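Local structure of NanU sialic acid binding protein (Bacteroides fragilis, 4L7T) at residues Glu49-Phe54 / Asn279-Arg284. The protein binds sialic acid with high affinity and, as a SusD-family outer-membrane protein, probably hands it to the partner transporter NanO. Residues are numbered along the deposited sequence; the frame is centred on the assembly and turned at random.
Sequences ECSFNF and NMWDDR
F52, in the first turn of helix 51-58, packs one ring face under R284 and its ring edge against W281, both of segment 279-284 at the entry to helix 284-289, a buried aromatic and arginine packing contact bridged by water. No direct hydrogen bond joins the two segments. R284 folds over one face of the F52 ring: its CB lies almost on the ring normal, 3.7 Å from the centroid, in a CH-pi contact. Bent at chi3, the arginine chain then brings its guanidinium back across the ring rim, the two planes 30° apart and NE 3.5 Å from F52 CD2. What fixes this rotation is a nearly straight bond from R284 NE to W281 O, 2.7 Å long and lying in the guanidinium plane; the same oxygen receives R284 N from the opposite face of the carbonyl. F52 places its CG anti to the backbone N (chi1 -179°), which turns the ring across W281, its CD1 edge 3.5 Å from the indole CE3. The six-membered rings meet obliquely, their planes at 43°, while F52 CA sits over the face of the indole five-membered ring, 4.1 Å from its centroid. Three waters supply the polar links. One accepts from F52 N and, weakly, from R284 NH2; a second donates to E49 O and weakly accepts from the same NH2. The third donates to S51 OG and accepts from W281 N, both at 2.8 Å, while OG also bonds to R48 O. The contact thus joins the start of one helix to the approach to another: W281 also stacks on F55 and meets F285 and Y383 of strand 383-387 edge-to-face, F52 touches N288 of helix 284-289, and E49 packs on K101 of helix 99-115.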
# COMPACT_ATOMS: atom_id res chain seq x y z
N GLU A 49 2.30 13.12 0.93
CA GLU A 49 1.00 13.75 0.48
C GLU A 49 0.21 12.86 -0.51
O GLU A 49 -0.99 13.10 -0.80
CB GLU A 49 1.23 15.12 -0.15
CG GLU A 49 1.65 16.13 0.88
CD GLU A 49 1.99 17.53 0.32
OE1 GLU A 49 2.11 17.73 -0.91
OE2 GLU A 49 2.16 18.42 1.18
N CYS A 50 0.88 11.87 -1.07
CA CYS A 50 0.26 10.96 -2.03
C CYS A 50 -0.16 9.67 -1.36
O CYS A 50 -0.67 8.75 -2.02
CB CYS A 50 1.21 10.65 -3.18
SG CYS A 50 1.73 11.99 -4.30
N SER A 51 0.01 9.58 -0.05
CA SER A 51 -0.20 8.30 0.66
C SER A 51 -1.65 7.77 0.68
O SER A 51 -1.87 6.58 0.52
CB SER A 51 0.45 8.27 2.03
OG SER A 51 -0.15 9.20 2.92
N PHE A 52 -2.62 8.66 0.82
CA PHE A 52 -4.05 8.20 0.75
C PHE A 52 -4.25 7.62 -0.64
O PHE A 52 -4.93 6.60 -0.77
CB PHE A 52 -4.93 9.42 0.90
CG PHE A 52 -6.43 9.10 0.86
CD1 PHE A 52 -6.97 8.04 1.59
CD2 PHE A 52 -7.27 9.93 0.09
CE1 PHE A 52 -8.34 7.73 1.50
CE2 PHE A 52 -8.62 9.63 -0.00
CZ PHE A 52 -9.16 8.57 0.76
N ASN A 53 -3.73 8.28 -1.68
CA ASN A 53 -3.85 7.83 -3.10
C ASN A 53 -3.16 6.48 -3.35
O ASN A 53 -3.73 5.62 -4.05
CB ASN A 53 -3.41 8.87 -4.09
CG ASN A 53 -4.45 9.99 -4.23
OD1 ASN A 53 -5.64 9.75 -4.04
ND2 ASN A 53 -4.00 11.18 -4.57
N PHE A 54 -2.00 6.26 -2.72
CA PHE A 54 -1.38 4.90 -2.78
C PHE A 54 -2.38 3.85 -2.28
O PHE A 54 -2.50 2.82 -2.91
CB PHE A 54 -0.07 4.82 -1.95
CG PHE A 54 1.05 5.79 -2.43
CD1 PHE A 54 1.14 6.20 -3.74
CD2 PHE A 54 2.00 6.23 -1.54
CE1 PHE A 54 2.19 7.07 -4.17
CE2 PHE A 54 3.02 7.14 -1.98
CZ PHE A 54 3.11 7.50 -3.26
N ASN A 279 -1.43 13.98 9.75
CA ASN A 279 -2.30 12.89 10.16
C ASN A 279 -2.34 11.84 9.03
O ASN A 279 -2.11 12.15 7.85
CB ASN A 279 -3.74 13.41 10.30
CG ASN A 279 -3.90 14.37 11.48
OD1 ASN A 279 -4.40 15.51 11.30
ND2 ASN A 279 -3.53 13.93 12.68
N MET A 280 -2.57 10.62 9.44
CA MET A 280 -2.54 9.45 8.49
C MET A 280 -3.47 9.75 7.32
O MET A 280 -4.62 10.12 7.52
CB MET A 280 -2.96 8.17 9.20
CG MET A 280 -2.92 7.01 8.15
SD MET A 280 -3.18 5.45 8.95
CE MET A 280 -3.56 4.28 7.60
N TRP A 281 -2.94 9.67 6.11
CA TRP A 281 -3.69 9.98 4.90
C TRP A 281 -4.28 11.39 4.91
O TRP A 281 -5.33 11.61 4.31
CB TRP A 281 -4.80 8.93 4.63
CG TRP A 281 -4.32 7.49 4.50
CD1 TRP A 281 -3.00 7.04 4.34
CD2 TRP A 281 -5.15 6.31 4.45
NE1 TRP A 281 -3.00 5.66 4.28
CE2 TRP A 281 -4.29 5.19 4.32
CE3 TRP A 281 -6.56 6.10 4.52
CZ2 TRP A 281 -4.79 3.86 4.29
CZ3 TRP A 281 -7.05 4.79 4.49
CH2 TRP A 281 -6.17 3.69 4.34
N ASP A 282 -3.56 12.34 5.52
CA ASP A 282 -4.08 13.75 5.61
C ASP A 282 -5.54 13.78 6.13
O ASP A 282 -6.34 14.59 5.63
CB ASP A 282 -3.93 14.50 4.30
CG ASP A 282 -3.92 16.04 4.48
OD1 ASP A 282 -3.75 16.47 5.63
OD2 ASP A 282 -4.05 16.76 3.46
N ASP A 283 -5.82 13.01 7.20
CA ASP A 283 -7.07 12.85 7.91
C ASP A 283 -8.09 12.00 7.14
O ASP A 283 -9.17 11.74 7.67
CB ASP A 283 -7.69 14.25 8.23
CG ASP A 283 -8.72 14.21 9.25
OD1 ASP A 283 -8.50 13.58 10.27
OD2 ASP A 283 -9.78 14.92 9.05
N ARG A 284 -7.70 11.46 6.00
CA ARG A 284 -8.68 10.63 5.27
C ARG A 284 -8.79 9.17 5.70
O ARG A 284 -9.72 8.45 5.33
CB ARG A 284 -8.43 10.80 3.82
CG ARG A 284 -8.82 12.22 3.47
CD ARG A 284 -8.21 12.72 2.26
NE ARG A 284 -6.73 12.64 2.21
CZ ARG A 284 -6.02 13.08 1.16
NH1 ARG A 284 -6.68 13.63 0.12
NH2 ARG A 284 -4.69 13.01 1.13
O HOH W 1 -2.45 11.58 1.91
O HOH W 2 -2.65 15.16 -0.52
O HOH W 3 -0.20 9.13 5.72